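Long-range contact in Stk_08120 (Sulfolobus tokodaii str. 7, PDB 2EJX), which probably carries fatty acids, as a member of a thermoacidophile-specific family within the Bet v 1-like clan: residues G69-R74 with I88-N93. Numbering follows the deposited sequence.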
loop_
_atom_site.group_PDB
_atom_site.type_symbol
_atom_site.label_atom_id
_atom_site.label_comp_id
_atom_site.label_asym_id
_atom_site.label_seq_id
_atom_site.Cartn_x
_atom_site.Cartn_y
_atom_site.Cartn_z
ATOM N N GLY A 69 -11.055 -5.168 8.273
ATOM C CA GLY A 69 -11.503 -6.361 8.952
ATOM C C GLY A 69 -10.785 -6.542 10.264
ATOM O O GLY A 69 -10.000 -5.698 10.678
ATOM N N VAL A 70 -11.054 -7.646 10.937
ATOM C CA VAL A 70 -10.289 -7.963 12.113
ATOM C C VAL A 70 -8.848 -8.136 11.647
ATOM O O VAL A 70 -8.537 -8.965 10.793
ATOM C CB VAL A 70 -10.852 -9.188 12.860
ATOM C CG1 VAL A 70 -9.971 -9.584 14.041
ATOM C CG2 VAL A 70 -12.267 -8.862 13.343
ATOM N N ASP A 71 -7.982 -7.290 12.172
ATOM C CA ASP A 71 -6.522 -7.453 11.959
ATOM C C ASP A 71 -6.107 -7.476 10.489
ATOM O O ASP A 71 -5.042 -7.990 10.125
ATOM C CB ASP A 71 -5.984 -8.659 12.745
ATOM C CG ASP A 71 -5.896 -8.395 14.260
ATOM O OD1 ASP A 71 -5.813 -7.227 14.706
ATOM O OD2 ASP A 71 -5.900 -9.370 15.027
ATOM N N GLU A 72 -6.921 -6.864 9.633
ATOM C CA GLU A 72 -6.652 -6.920 8.206
ATOM C C GLU A 72 -7.169 -5.685 7.498
ATOM O O GLU A 72 -8.184 -5.111 7.902
ATOM C CB GLU A 72 -7.266 -8.187 7.578
ATOM C CG GLU A 72 -7.035 -8.246 6.062
ATOM C CD GLU A 72 -7.279 -9.609 5.433
ATOM O OE1 GLU A 72 -7.135 -10.664 6.100
ATOM O OE2 GLU A 72 -7.599 -9.608 4.240
ATOM N N VAL A 73 -6.441 -5.245 6.472
ATOM C CA VAL A 73 -6.879 -4.171 5.583
ATOM C C VAL A 73 -6.804 -4.777 4.174
ATOM O O VAL A 73 -5.791 -5.316 3.806
ATOM C CB VAL A 73 -5.930 -2.961 5.634
ATOM C CG1 VAL A 73 -6.383 -1.900 4.659
ATOM C CG2 VAL A 73 -5.855 -2.353 7.050
ATOM N N ARG A 74 -7.877 -4.669 3.394
ATOM C CA ARG A 74 -7.922 -5.270 2.076
ATOM C C ARG A 74 -8.278 -4.149 1.103
ATOM O O ARG A 74 -9.307 -3.497 1.251
ATOM C CB ARG A 74 -8.994 -6.371 2.106
ATOM C CG ARG A 74 -8.863 -7.424 1.066
ATOM C CD ARG A 74 -9.888 -8.563 1.263
ATOM N NE ARG A 74 -9.539 -9.383 2.436
ATOM C CZ ARG A 74 -9.964 -10.634 2.648
ATOM N NH1 ARG A 74 -10.745 -11.238 1.754
ATOM N NH2 ARG A 74 -9.593 -11.297 3.746
ATOM N N ILE A 88 -2.977 -5.906 3.832
ATOM C CA ILE A 88 -2.101 -5.644 4.970
ATOM C C ILE A 88 -2.638 -6.423 6.202
ATOM O O ILE A 88 -3.769 -6.190 6.646
ATOM C CB ILE A 88 -1.899 -4.113 5.227
ATOM C CG1 ILE A 88 -1.485 -3.365 3.927
ATOM C CG2 ILE A 88 -0.798 -3.906 6.325
ATOM C CD1 ILE A 88 -2.657 -2.679 3.141
ATOM N N ARG A 89 -1.856 -7.395 6.706
ATOM C CA ARG A 89 -2.334 -8.303 7.745
ATOM C C ARG A 89 -1.460 -8.185 8.986
ATOM O O ARG A 89 -0.252 -8.277 8.881
ATOM C CB ARG A 89 -2.353 -9.755 7.271
ATOM C CG ARG A 89 -3.177 -10.004 5.998
ATOM C CD ARG A 89 -3.043 -11.480 5.559
ATOM N NE ARG A 89 -3.892 -11.763 4.389
ATOM C CZ ARG A 89 -3.576 -12.596 3.397
ATOM N NH1 ARG A 89 -2.438 -13.289 3.419
ATOM N NH2 ARG A 89 -4.427 -12.756 2.389
ATOM N N LYS A 90 -2.085 -7.934 10.138
ATOM C CA LYS A 90 -1.383 -7.986 11.386
ATOM C C LYS A 90 -1.074 -9.455 11.700
ATOM O O LYS A 90 -1.971 -10.293 11.689
ATOM C CB LYS A 90 -2.221 -7.327 12.502
ATOM C CG LYS A 90 -1.677 -7.598 13.911
ATOM C CD LYS A 90 -2.337 -6.736 14.922
ATOM C CE LYS A 90 -1.994 -7.184 16.319
ATOM N NZ LYS A 90 -2.878 -6.542 17.339
ATOM N N LYS A 91 0.187 -9.757 12.003
ATOM C CA LYS A 91 0.602 -11.115 12.351
ATOM C C LYS A 91 0.772 -11.283 13.852
ATOM O O LYS A 91 0.447 -12.352 14.392
ATOM C CB LYS A 91 1.864 -11.507 11.588
ATOM C CG LYS A 91 1.724 -11.412 10.098
ATOM C CD LYS A 91 2.691 -12.335 9.352
ATOM C CE LYS A 91 4.124 -12.008 9.653
ATOM N NZ LYS A 91 5.044 -12.609 8.655
ATOM N N ASP A 92 1.316 -10.263 14.529
ATOM C CA ASP A 92 1.364 -10.229 16.000
ATOM C C ASP A 92 1.548 -8.790 16.388
ATOM O O ASP A 92 1.371 -7.915 15.523
ATOM C CB ASP A 92 2.500 -11.097 16.589
ATOM C CG ASP A 92 3.871 -10.791 15.972
ATOM O OD1 ASP A 92 4.256 -9.595 15.781
ATOM O OD2 ASP A 92 4.563 -11.774 15.666
ATOM N N ASN A 93 1.939 -8.549 17.648
ATOM C CA ASN A 93 2.028 -7.178 18.183
ATOM C C ASN A 93 3.137 -6.318 17.560
ATOM O O ASN A 93 3.155 -5.086 17.733
ATOM C CB ASN A 93 2.214 -7.199 19.725
ATOM C CG ASN A 93 2.411 -5.780 20.308
ATOM O OD1 ASN A 93 3.526 -5.393 20.709
ATOM N ND2 ASN A 93 1.339 -4.989 20.313
HETATM O O HOH W 1 -5.150 -7.855 17.222
#
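The carboxylate of Glu72 meets the guanidinium of Arg89 obliquely, the two planes 58° apart, and OE1 stands 3.8 Å from Arg89 NE, a long salt bridge. The carboxyl carbon CD of Glu72 lies at the edge of the Arg74 guanidinium, in its plane, and OE2 is gripped side-on by NE and NH2 (Arg74 NH2 to Glu72 OE2 2.7 Å), both nitrogens arriving from the same face of the carboxylate. One acid thus links two arginines in a salt-bridge network, and its negative charge is likely to balance part of theirs. With CG anti to the backbone N (chi1 178°), the extended Glu72 chain runs alongside that of Arg89. Were Glu72 replaced by alanine, both guanidinium groups would probably lose their shared counter-charge and Arg74 would be freer to turn. Beside this pair, Asp71 crosses the aliphatic part of Lys90, OD1 packing 3.5 Å from CD; a water joins the charged ends, donating to Asp71 OD1 and accepting from Lys90 NZ. On the other sheet face, Val73 CG1 touches Ile88 CD1 at 4.1 Å, and Ile88 continues onto Met21 and Phe24 of helix 17-24. Backbone bonds fix the register: Val73 and Ile88 exchange two, and Lys90 N binds Asp71 O at 3.0 Å. A type II turn from Gly69 to Glu72 leads into this antiparallel hairpin of strands 72-79 and 82-92, central strands in the curved sheet of a Bet v 1-like fold.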